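Local coordinates for putative sesquiterpene cyclase (Kitasatospora setae, PDB 4MC3), which converts farnesyl diphosphate and water into (2Z,6E)-hedycaryol by a magnesium-dependent 1,11-cyclization, releasing diphosphate, at residues Asn35-Thr40 against Ile75-Arg80; Glu22-Ala27 against Asp66-Gly71; Glu103-Leu108 against Ala148-Tyr153; Gln128-Ala131 against Thr137-Asp140. All coordinates share one frame; numbering follows the deposited sequence.

Contact 1: residues Asn35-Thr40 against Ile75-Arg80; sequences NGLAPT and IALTFR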
loop_
_atom_site.group_PDB
_atom_site.type_symbol
_atom_site.label_atom_id
_atom_site.label_comp_id
_atom_site.label_asym_id
_atom_site.label_seq_id
_atom_site.Cartn_x
_atom_site.Cartn_y
_atom_site.Cartn_z
ATOM N N ASN A 35 0.381 23.216 2.140
ATOM C CA ASN A 35 0.028 22.579 3.440
ATOM C C ASN A 35 0.999 22.547 4.606
ATOM O O ASN A 35 0.657 22.034 5.697
ATOM C CB ASN A 35 -0.305 21.118 3.131
ATOM C CG ASN A 35 -1.634 21.019 2.472
ATOM O OD1 ASN A 35 -1.782 21.113 1.248
ATOM N ND2 ASN A 35 -2.621 20.860 3.276
ATOM N N GLY A 36 2.212 23.029 4.410
ATOM C CA GLY A 36 3.181 23.050 5.495
ATOM C C GLY A 36 3.658 21.665 5.859
ATOM O O GLY A 36 4.188 21.460 6.949
ATOM N N LEU A 37 3.518 20.722 4.926
ATOM C CA LEU A 37 3.973 19.361 5.191
ATOM C C LEU A 37 5.486 19.174 5.109
ATOM O O LEU A 37 6.022 18.111 5.432
ATOM C CB LEU A 37 3.283 18.359 4.248
ATOM C CG LEU A 37 1.780 18.268 4.411
ATOM C CD1 LEU A 37 1.238 17.339 3.357
ATOM C CD2 LEU A 37 1.360 17.823 5.806
ATOM N N ALA A 38 6.202 20.206 4.685
ATOM C CA ALA A 38 7.638 20.152 4.738
ATOM C C ALA A 38 8.113 21.558 5.095
ATOM O O ALA A 38 8.751 22.233 4.266
ATOM C CB ALA A 38 8.197 19.656 3.421
ATOM N N PRO A 39 7.791 22.003 6.336
ATOM C CA PRO A 39 7.913 23.394 6.792
ATOM C C PRO A 39 9.336 23.851 7.096
ATOM O O PRO A 39 9.569 25.030 7.353
ATOM C CB PRO A 39 7.100 23.393 8.084
ATOM C CG PRO A 39 7.383 22.046 8.653
ATOM C CD PRO A 39 7.466 21.109 7.467
ATOM N N THR A 40 10.274 22.924 7.078
ATOM C CA THR A 40 11.675 23.200 7.321
ATOM C C THR A 40 12.415 22.627 6.133
ATOM O O THR A 40 11.885 21.754 5.444
ATOM C CB THR A 40 12.173 22.528 8.627
ATOM O OG1 THR A 40 12.089 21.102 8.511
ATOM C CG2 THR A 40 11.335 22.972 9.815
ATOM N N ILE A 75 0.474 9.822 -0.847
ATOM C CA ILE A 75 1.812 9.300 -0.495
ATOM C C ILE A 75 2.647 10.334 0.269
ATOM O O ILE A 75 3.275 10.009 1.267
ATOM C CB ILE A 75 2.533 8.776 -1.737
ATOM C CG1 ILE A 75 1.805 7.532 -2.305
ATOM C CG2 ILE A 75 3.972 8.480 -1.398
ATOM C CD1 ILE A 75 2.429 7.009 -3.600
ATOM N N ALA A 76 2.613 11.584 -0.171
ATOM C CA ALA A 76 3.357 12.625 0.544
ATOM C C ALA A 76 2.839 12.807 1.955
ATOM O O ALA A 76 3.623 12.949 2.897
ATOM C CB ALA A 76 3.260 13.931 -0.213
ATOM N N LEU A 77 1.522 12.831 2.108
ATOM C CA LEU A 77 0.937 12.938 3.435
ATOM C C LEU A 77 1.352 11.783 4.334
ATOM O O LEU A 77 1.656 11.997 5.510
ATOM C CB LEU A 77 -0.552 13.084 3.336
ATOM C CG LEU A 77 -1.307 13.186 4.641
ATOM C CD1 LEU A 77 -1.015 14.441 5.429
ATOM C CD2 LEU A 77 -2.794 13.064 4.318
ATOM N N THR A 78 1.283 10.556 3.805
ATOM C CA THR A 78 1.650 9.393 4.625
ATOM C C THR A 78 3.130 9.377 4.997
ATOM O O THR A 78 3.472 8.979 6.119
ATOM C CB THR A 78 1.138 8.059 4.031
ATOM O OG1 THR A 78 1.754 7.819 2.798
ATOM C CG2 THR A 78 -0.315 8.103 3.827
ATOM N N PHE A 79 3.995 9.888 4.099
ATOM C CA PHE A 79 5.391 10.067 4.455
ATOM C C PHE A 79 5.543 10.992 5.628
ATOM O O PHE A 79 6.311 10.690 6.574
ATOM C CB PHE A 79 6.268 10.598 3.302
ATOM C CG PHE A 79 7.631 11.037 3.802
ATOM C CD1 PHE A 79 7.928 12.377 4.006
ATOM C CD2 PHE A 79 8.542 10.076 4.263
ATOM C CE1 PHE A 79 9.141 12.760 4.536
ATOM C CE2 PHE A 79 9.756 10.462 4.804
ATOM C CZ PHE A 79 10.052 11.811 4.936
ATOM N N ARG A 80 4.818 12.100 5.608
ATOM C CA ARG A 80 4.906 13.080 6.695
ATOM C C ARG A 80 4.350 12.506 8.001
ATOM O O ARG A 80 4.966 12.679 9.046
ATOM C CB ARG A 80 4.213 14.368 6.326
ATOM C CG ARG A 80 4.286 15.466 7.391
ATOM C CD ARG A 80 5.717 15.828 7.781
ATOM N NE ARG A 80 5.693 17.047 8.581
ATOM C CZ ARG A 80 6.734 17.585 9.213
ATOM N NH1 ARG A 80 7.945 17.031 9.154
ATOM N NH2 ARG A 80 6.553 18.688 9.907
HETATM O O HOH W 1 3.410 18.695 8.759
#

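Contact 2: residues Glu22-Ala27 against Asp66-Gly71; sequences EEASRA and DTLTIG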
loop_
_atom_site.group_PDB
_atom_site.type_symbol
_atom_site.label_atom_id
_atom_site.label_comp_id
_atom_site.label_asym_id
_atom_site.label_seq_id
_atom_site.Cartn_x
_atom_site.Cartn_y
_atom_site.Cartn_z
ATOM N N GLU A 22 6.598 13.825 -14.098
ATOM C CA GLU A 22 7.206 15.151 -13.921
ATOM C C GLU A 22 6.108 16.183 -13.562
ATOM O O GLU A 22 6.225 16.895 -12.574
ATOM C CB GLU A 22 8.058 15.553 -15.154
ATOM C CG GLU A 22 9.561 15.661 -14.855
ATOM C CD GLU A 22 10.247 14.341 -14.460
ATOM O OE1 GLU A 22 10.544 13.519 -15.361
ATOM O OE2 GLU A 22 10.540 14.138 -13.253
ATOM N N GLU A 23 5.020 16.211 -14.324
ATOM C CA GLU A 23 3.903 17.130 -14.074
ATOM C C GLU A 23 3.184 16.833 -12.750
ATOM O O GLU A 23 2.872 17.749 -11.964
ATOM C CB GLU A 23 2.896 17.026 -15.211
ATOM C CG GLU A 23 1.792 18.068 -15.242
ATOM C CD GLU A 23 1.167 18.210 -16.640
ATOM O OE1 GLU A 23 1.435 17.354 -17.529
ATOM O OE2 GLU A 23 0.408 19.186 -16.853
ATOM N N ALA A 24 2.926 15.556 -12.477
ATOM C CA ALA A 24 2.262 15.219 -11.197
ATOM C C ALA A 24 3.153 15.591 -10.008
ATOM O O ALA A 24 2.647 16.018 -8.989
ATOM C CB ALA A 24 1.944 13.761 -11.141
ATOM N N SER A 25 4.466 15.384 -10.125
ATOM C CA SER A 25 5.419 15.714 -9.061
ATOM C C SER A 25 5.411 17.196 -8.737
ATOM O O SER A 25 5.391 17.563 -7.571
ATOM C CB SER A 25 6.843 15.294 -9.417
ATOM O OG SER A 25 7.712 15.646 -8.348
ATOM N N ARG A 26 5.345 18.047 -9.760
ATOM C CA ARG A 26 5.223 19.505 -9.500
ATOM C C ARG A 26 3.908 19.818 -8.769
ATOM O O ARG A 26 3.897 20.659 -7.868
ATOM C CB ARG A 26 5.319 20.308 -10.807
ATOM C CG ARG A 26 6.740 20.584 -11.273
ATOM C CD ARG A 26 6.760 21.630 -12.390
ATOM N NE ARG A 26 5.944 21.238 -13.544
ATOM C CZ ARG A 26 6.355 20.442 -14.546
ATOM N NH1 ARG A 26 7.588 19.926 -14.550
ATOM N NH2 ARG A 26 5.524 20.146 -15.553
ATOM N N ALA A 27 2.802 19.143 -9.134
ATOM C CA ALA A 27 1.533 19.384 -8.448
ATOM C C ALA A 27 1.635 18.884 -6.988
ATOM O O ALA A 27 1.105 19.491 -6.081
ATOM C CB ALA A 27 0.394 18.718 -9.156
ATOM N N ASP A 66 -4.573 13.510 -13.415
ATOM C CA ASP A 66 -5.445 13.934 -12.251
ATOM C C ASP A 66 -5.394 12.852 -11.167
ATOM O O ASP A 66 -5.091 13.144 -10.005
ATOM C CB ASP A 66 -6.893 14.261 -12.622
ATOM C CG ASP A 66 -7.014 15.537 -13.469
ATOM O OD1 ASP A 66 -6.096 16.404 -13.451
ATOM O OD2 ASP A 66 -8.061 15.679 -14.129
ATOM N N THR A 67 -5.560 11.594 -11.569
ATOM C CA THR A 67 -5.499 10.480 -10.595
ATOM C C THR A 67 -4.110 10.350 -10.021
ATOM O O THR A 67 -3.937 10.156 -8.799
ATOM C CB THR A 67 -5.963 9.147 -11.228
ATOM O OG1 THR A 67 -7.321 9.305 -11.666
ATOM C CG2 THR A 67 -5.899 8.000 -10.255
ATOM N N LEU A 68 -3.079 10.369 -10.865
ATOM C CA LEU A 68 -1.739 10.292 -10.322
ATOM C C LEU A 68 -1.469 11.391 -9.277
ATOM O O LEU A 68 -0.827 11.143 -8.245
ATOM C CB LEU A 68 -0.691 10.316 -11.434
ATOM C CG LEU A 68 0.760 10.218 -10.977
ATOM C CD1 LEU A 68 1.063 8.965 -10.199
ATOM C CD2 LEU A 68 1.720 10.351 -12.166
ATOM N N THR A 69 -1.911 12.612 -9.591
ATOM C CA THR A 69 -1.651 13.732 -8.722
ATOM C C THR A 69 -2.349 13.533 -7.328
ATOM O O THR A 69 -1.675 13.719 -6.313
ATOM C CB THR A 69 -2.160 15.016 -9.372
ATOM O OG1 THR A 69 -1.408 15.263 -10.590
ATOM C CG2 THR A 69 -1.997 16.153 -8.437
ATOM N N ILE A 70 -3.596 13.094 -7.311
ATOM C CA ILE A 70 -4.248 12.825 -6.052
ATOM C C ILE A 70 -3.496 11.718 -5.297
ATOM O O ILE A 70 -3.284 11.799 -4.099
ATOM C CB ILE A 70 -5.764 12.611 -6.210
ATOM C CG1 ILE A 70 -6.116 11.333 -6.738
ATOM C CG2 ILE A 70 -6.433 13.654 -7.027
ATOM C CD1 ILE A 70 -7.566 11.216 -7.121
ATOM N N GLY A 71 -3.108 10.672 -6.000
ATOM C CA GLY A 71 -2.340 9.586 -5.342
ATOM C C GLY A 71 -1.036 10.078 -4.716
ATOM O O GLY A 71 -0.659 9.703 -3.599
#

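Contact 3: residues Glu103-Leu108 against Ala148-Tyr153; sequences ELRGTL and AFLQTY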
loop_
_atom_site.group_PDB
_atom_site.type_symbol
_atom_site.label_atom_id
_atom_site.label_comp_id
_atom_site.label_asym_id
_atom_site.label_seq_id
_atom_site.Cartn_x
_atom_site.Cartn_y
_atom_site.Cartn_z
ATOM N N GLU A 103 -6.405 10.670 16.548
ATOM C CA GLU A 103 -6.720 11.997 16.027
ATOM C C GLU A 103 -6.799 11.935 14.487
ATOM O O GLU A 103 -7.715 12.475 13.901
ATOM C CB GLU A 103 -5.644 13.000 16.406
ATOM C CG GLU A 103 -5.976 14.385 15.854
ATOM C CD GLU A 103 -4.954 15.422 16.203
ATOM O OE1 GLU A 103 -3.759 15.216 15.902
ATOM O OE2 GLU A 103 -5.360 16.447 16.777
ATOM N N LEU A 104 -5.876 11.217 13.862
ATOM C CA LEU A 104 -5.907 11.065 12.398
ATOM C C LEU A 104 -7.160 10.289 11.948
ATOM O O LEU A 104 -7.871 10.674 11.004
ATOM C CB LEU A 104 -4.626 10.404 11.927
ATOM C CG LEU A 104 -3.361 11.264 12.040
ATOM C CD1 LEU A 104 -2.107 10.434 11.855
ATOM C CD2 LEU A 104 -3.343 12.437 11.067
ATOM N N ARG A 105 -7.433 9.175 12.608
ATOM C CA ARG A 105 -8.561 8.332 12.286
ATOM C C ARG A 105 -9.866 9.101 12.382
ATOM O O ARG A 105 -10.790 8.940 11.539
ATOM C CB ARG A 105 -8.611 7.123 13.222
ATOM C CG ARG A 105 -7.626 6.036 12.872
ATOM C CD ARG A 105 -7.714 4.909 13.888
ATOM N NE ARG A 105 -8.965 4.221 13.657
ATOM C CZ ARG A 105 -9.206 2.951 13.876
ATOM N NH1 ARG A 105 -8.286 2.151 14.397
ATOM N NH2 ARG A 105 -10.406 2.489 13.565
ATOM N N GLY A 106 -9.947 9.926 13.411
ATOM C CA GLY A 106 -11.084 10.776 13.666
ATOM C C GLY A 106 -11.389 11.686 12.499
ATOM O O GLY A 106 -12.586 11.900 12.179
ATOM N N THR A 107 -10.331 12.210 11.860
ATOM C CA THR A 107 -10.511 13.147 10.740
ATOM C C THR A 107 -11.298 12.518 9.605
ATOM O O THR A 107 -11.991 13.225 8.848
ATOM C CB THR A 107 -9.213 13.832 10.212
ATOM O OG1 THR A 107 -8.438 12.912 9.427
ATOM C CG2 THR A 107 -8.368 14.409 11.324
ATOM N N LEU A 108 -11.232 11.209 9.486
ATOM C CA LEU A 108 -11.893 10.476 8.383
ATOM C C LEU A 108 -13.390 10.367 8.593
ATOM O O LEU A 108 -14.116 9.935 7.698
ATOM C CB LEU A 108 -11.304 9.105 8.185
ATOM C CG LEU A 108 -9.793 9.177 8.026
ATOM C CD1 LEU A 108 -9.324 7.747 7.988
ATOM C CD2 LEU A 108 -9.509 9.973 6.732
ATOM N N ALA A 148 -6.939 0.721 8.783
ATOM C CA ALA A 148 -6.170 -0.507 9.103
ATOM C C ALA A 148 -4.648 -0.156 9.054
ATOM O O ALA A 148 -3.886 -0.549 9.906
ATOM C CB ALA A 148 -6.489 -1.656 8.188
ATOM N N PHE A 149 -4.221 0.543 8.008
ATOM C CA PHE A 149 -2.822 1.023 7.850
ATOM C C PHE A 149 -2.435 1.843 9.077
ATOM O O PHE A 149 -1.411 1.587 9.689
ATOM C CB PHE A 149 -2.716 1.818 6.537
ATOM C CG PHE A 149 -1.501 2.634 6.418
ATOM C CD1 PHE A 149 -0.279 2.083 6.013
ATOM C CD2 PHE A 149 -1.583 4.005 6.622
ATOM C CE1 PHE A 149 0.847 2.888 5.922
ATOM C CE2 PHE A 149 -0.499 4.779 6.535
ATOM C CZ PHE A 149 0.720 4.256 6.214
ATOM N N LEU A 150 -3.250 2.825 9.467
ATOM C CA LEU A 150 -2.897 3.724 10.581
ATOM C C LEU A 150 -2.790 2.910 11.902
ATOM O O LEU A 150 -1.871 3.100 12.675
ATOM C CB LEU A 150 -3.945 4.808 10.730
ATOM C CG LEU A 150 -3.923 5.887 9.634
ATOM C CD1 LEU A 150 -5.067 6.832 9.908
ATOM C CD2 LEU A 150 -2.627 6.602 9.558
ATOM N N GLN A 151 -3.700 1.982 12.075
ATOM C CA GLN A 151 -3.766 1.179 13.297
ATOM C C GLN A 151 -2.554 0.317 13.483
ATOM O O GLN A 151 -2.173 0.010 14.639
ATOM C CB GLN A 151 -5.021 0.354 13.353
ATOM C CG GLN A 151 -5.310 -0.266 14.741
ATOM C CD GLN A 151 -5.592 0.767 15.847
ATOM O OE1 GLN A 151 -5.839 1.985 15.598
ATOM N NE2 GLN A 151 -5.515 0.308 17.092
ATOM N N THR A 152 -1.870 -0.057 12.401
ATOM C CA THR A 152 -0.647 -0.873 12.535
ATOM C C THR A 152 0.425 -0.197 13.335
ATOM O O THR A 152 1.210 -0.914 14.015
ATOM C CB THR A 152 -0.098 -1.368 11.185
ATOM O OG1 THR A 152 0.404 -0.291 10.382
ATOM C CG2 THR A 152 -1.134 -2.201 10.515
ATOM N N TYR A 153 0.467 1.134 13.351
ATOM C CA TYR A 153 1.392 1.876 14.210
ATOM C C TYR A 153 1.131 1.575 15.685
ATOM O O TYR A 153 2.105 1.303 16.446
ATOM C CB TYR A 153 1.330 3.356 13.933
ATOM C CG TYR A 153 1.925 3.792 12.607
ATOM C CD1 TYR A 153 3.297 3.985 12.472
ATOM C CD2 TYR A 153 1.106 4.086 11.503
ATOM C CE1 TYR A 153 3.846 4.413 11.270
ATOM C CE2 TYR A 153 1.657 4.476 10.272
ATOM C CZ TYR A 153 3.023 4.652 10.168
ATOM O OH TYR A 153 3.629 5.067 8.978
#

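Contact 4: residues Gln128-Ala131 against Thr137-Asp140; sequences QETA and TWCD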
loop_
_atom_site.group_PDB
_atom_site.type_symbol
_atom_site.label_atom_id
_atom_site.label_comp_id
_atom_site.label_asym_id
_atom_site.label_seq_id
_atom_site.Cartn_x
_atom_site.Cartn_y
_atom_site.Cartn_z
ATOM N N GLN A 128 -11.781 15.032 2.351
ATOM C CA GLN A 128 -12.940 15.704 1.778
ATOM C C GLN A 128 -12.878 15.761 0.252
ATOM O O GLN A 128 -13.896 15.460 -0.450
ATOM C CB GLN A 128 -13.144 17.117 2.371
ATOM C CG GLN A 128 -14.460 17.800 1.904
ATOM C CD GLN A 128 -14.437 18.488 0.517
ATOM O OE1 GLN A 128 -13.374 18.759 -0.102
ATOM N NE2 GLN A 128 -15.638 18.778 0.010
ATOM N N GLU A 129 -11.738 16.138 -0.288
ATOM C CA GLU A 129 -11.534 16.227 -1.741
ATOM C C GLU A 129 -11.653 14.861 -2.425
ATOM O O GLU A 129 -12.234 14.712 -3.490
ATOM C CB GLU A 129 -10.194 16.893 -2.058
ATOM C CG GLU A 129 -9.781 16.840 -3.540
ATOM C CD GLU A 129 -8.395 17.415 -3.868
ATOM O OE1 GLU A 129 -7.619 17.831 -2.955
ATOM O OE2 GLU A 129 -8.064 17.444 -5.092
ATOM N N THR A 130 -11.080 13.851 -1.804
ATOM C CA THR A 130 -11.060 12.514 -2.358
ATOM C C THR A 130 -12.462 11.878 -2.369
ATOM O O THR A 130 -12.853 11.187 -3.345
ATOM C CB THR A 130 -10.027 11.685 -1.562
ATOM O OG1 THR A 130 -8.714 12.292 -1.671
ATOM C CG2 THR A 130 -9.923 10.277 -2.124
ATOM N N ALA A 131 -13.211 12.047 -1.297
ATOM C CA ALA A 131 -14.519 11.405 -1.148
ATOM C C ALA A 131 -15.574 12.076 -2.026
ATOM O O ALA A 131 -16.551 11.446 -2.360
ATOM C CB ALA A 131 -14.972 11.434 0.284
ATOM N N THR A 137 -19.621 3.011 -1.421
ATOM C CA THR A 137 -19.026 1.694 -1.182
ATOM C C THR A 137 -17.509 1.807 -1.299
ATOM O O THR A 137 -16.747 1.204 -0.508
ATOM C CB THR A 137 -19.608 0.616 -2.124
ATOM O OG1 THR A 137 -21.065 0.508 -1.907
ATOM C CG2 THR A 137 -19.053 -0.755 -1.893
ATOM N N TRP A 138 -17.067 2.562 -2.291
ATOM C CA TRP A 138 -15.608 2.815 -2.450
ATOM C C TRP A 138 -15.034 3.570 -1.261
ATOM O O TRP A 138 -14.020 3.234 -0.718
ATOM C CB TRP A 138 -15.320 3.557 -3.745
ATOM C CG TRP A 138 -13.850 3.807 -3.924
ATOM C CD1 TRP A 138 -12.966 2.942 -4.498
ATOM C CD2 TRP A 138 -13.116 4.937 -3.508
ATOM N NE1 TRP A 138 -11.698 3.456 -4.413
ATOM C CE2 TRP A 138 -11.758 4.681 -3.816
ATOM C CE3 TRP A 138 -13.431 6.127 -2.835
ATOM C CZ2 TRP A 138 -10.750 5.558 -3.495
ATOM C CZ3 TRP A 138 -12.414 7.005 -2.483
ATOM C CH2 TRP A 138 -11.048 6.699 -2.821
ATOM N N CYS A 139 -15.727 4.613 -0.822
ATOM C CA CYS A 139 -15.276 5.434 0.296
ATOM C C CYS A 139 -15.111 4.571 1.532
ATOM O O CYS A 139 -14.128 4.673 2.255
ATOM C CB CYS A 139 -16.195 6.631 0.568
ATOM S SG CYS A 139 -16.257 7.878 -0.729
ATOM N N ASP A 140 -16.092 3.713 1.779
ATOM C CA ASP A 140 -16.043 2.854 2.957
ATOM C C ASP A 140 -14.835 1.870 2.861
ATOM O O ASP A 140 -14.180 1.565 3.868
ATOM C CB ASP A 140 -17.327 2.053 3.083
ATOM C CG ASP A 140 -18.485 2.874 3.574
ATOM O OD1 ASP A 140 -18.304 4.000 4.070
ATOM O OD2 ASP A 140 -19.610 2.338 3.512
#

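Contact 1: residues Asn35-Thr40 against Ile75-Arg80
Leu37 and Arg80 bring the two backbones nearest each other, their CA atoms 6.5 Å apart, where the loop between helix 21-35 and helix 41-50 passes helix 65-84. Gly36, with positive phi, closes helix 21-35 in a Schellman motif and turns the chain so that Leu37 and Pro39 meet the helix side chains. Leu37 and Arg80 carry most of the contact; Thr78, on the same helical turn, touches the bound nerolidol. Arg80 CG stands opposite the backbone N (chi1 -178°), and a bend at the second torsion (57°) carries the aliphatic part across Leu37: CD comes within 3.3 Å of Leu37 O, and CG within 4.1 Å of Leu37 CD2. The same CD2 branch also meets Leu77 CD1 at 4.1 Å. Over one face of the guanidinium lie Leu37 O and Pro39 CD, the latter 3.6 Å from Arg80 NH2; the carbonyl is poorly angled for a bond with NE. That N-H points instead to an in-plane water, 2.8 Å from Arg80 NE, which donates weakly to Gly36 O. Replacing Arg80 with an alanine would probably leave this water without its donor and a gap beside Leu37 and Pro39. Asp83 adds only a weak, long ion pair to Arg80 NH1. The chemistry is thus mixed: methyl and methylene packing does most of the holding, and the water bridge adds a weak polar link.

Contact 2: residues Glu22-Ala27 against Asp66-Gly71
Ala24, Ala27, Leu68 and Thr69, the residues that touch, have no planar groups, so neither ring faces nor ring edges build this interface. The one flat group with a defined face partner is the Arg26 guanidinium, away from the contact: Glu22 O of its own helix lies 3.9 Å above its plane, displaced toward the rim. Small side chains allow the helices to come close. The axes of 22-27 and 66-71 approach to 8.8 Å and cross at -43°, and the CA atoms of Ala24 and Thr69 are only 4.9 Å apart. Ala24 CB points at the partner helix and meets Leu68 CD2 at 3.6 Å on one hand and Thr69 OG1 at 3.7 Å on the other. It also touches Leu65 and Leu72, so one methyl sits among four residues spaced as in the hole of a knobs-into-holes arrangement. One turn on, Ala27 CB meets Thr69 CG2 at 3.6 Å. The threonine is fixed by its first torsion (-64°): CG2 is placed opposite the backbone N and faces Ala27, while OG1 bonds to Leu65 O, one turn back. The hydroxyl near Ala24 is therefore already satisfied within its helix, and the cross-helix contact is purely van der Waals. Around this pair, Ser25 OG bonds to Asp53 OD2 of helix 52-59, Leu68 also leans on Asn18, in the loop before helix 21-35, and Thr67 and Ile70 turn to Leu190 in the loop beyond helix 181-188. The setting is all helix and loop, without strands.

Contact 3: residues Glu103-Leu108 against Ala148-Tyr153
Leu104 and Arg105 meet Leu150 and Gln151 where two antiparallel helices of the class I terpene synthase alpha-helical fold lie side by side, their segment axes 10.4 Å apart. The contact has a packed inner part and a more open, polar outer side. Inside, Leu150 points its CD1 branch at helix 95-107, where the methyl meets Leu104 CB at 4.1 Å and Arg105 CG at 4.0 Å. Ile101, one turn earlier on that helix, also touches Leu150, and Leu104 packs onward against Leu123 of helix 118-131, so this apolar part continues into a third helix. On the outer side the side chains of Arg105 and Gln151 are partly exposed and meet at their polar ends. A bend at the third torsion (71°) turns the guanidinium toward Gln151, and NH1 donates to Gln151 OE1 at 2.7 Å. The bond is short but bent, with an N-H...O angle of 139°. OE1 lies near the guanidinium plane, whereas NH1 stands 62° out of the amide's carbonyl plane and not on a lone pair, the two planes being nearly perpendicular. Glu147 gives Arg105 only a long, weak ion pair. With a leucine in place of Arg105, Gln151 OE1 would probably lose this donor and the amide would be freer to turn. On an adjoining side of helix 136-160, Phe149, important for stabilizing the cation at C-11, touches the bound nerolidol; its carbonyl O takes two bonds from Thr152, one from N and one from OG1 at 2.7 Å.

Contact 4: residues Gln128-Ala131 against Thr137-Asp140
Two van der Waals meetings make up the contact, Thr130 with Trp138 and Ala131 with Cys139. In the first, a methyl meets an aromatic edge: Thr130 CG2 lies near the indole plane, 3.8 Å from CH2 and 4.1 Å from CZ3 of Trp138, so the benzo rim, not a ring face, does the touching. The side chains cross at about a right angle. Trp138 places CG opposite its backbone N (chi1 -179°), which carries the six-membered ring toward the neighbouring helix. In the second, Cys139 SG comes to 3.9 Å from Ala131 CB, at the closest backbone approach, where the two CA atoms are 6.2 Å apart. The segments are the adjoining ends of helices 118-131 and 136-160, a helical hairpin closed by a short loop; Arg134 of that loop bonds through NH1 to Thr130 O and touches Cys139. The polar atoms of the pair find their partners elsewhere. Thr130 OG1 bonds to Leu126 O in its own helix and to Trp74 NE1 of helix 65-84, whereas Trp138 NE1 bonds to Asp186 O. Aromatic contacts continue beyond the hairpin, with Trp138 and Phe195 meeting edge-to-face.

How the contacts relate
The four contacts form two pairs: contacts 1 and 2 share helix 65-84, contacts 3 and 4 share helix 136-160. All are partly buried, but contact 3 lies nearest the chain centre (about 14 Å, against 17 or 18 Å for the others). Contacts 1 and 3 border the ligand pocket and meet there, Thr78 CG2 lying 4.3 Å from Phe149 CE2; contacts 2 and 4 are away from the annotated sites. The chemistry follows the same division. In contacts 1 and 3 an arginine adds a polar link to apolar packing, weakly through water in one, directly to an amide in the other. Contacts 2 and 4 are van der Waals meetings, their threonine hydroxyls bonded outside the segments.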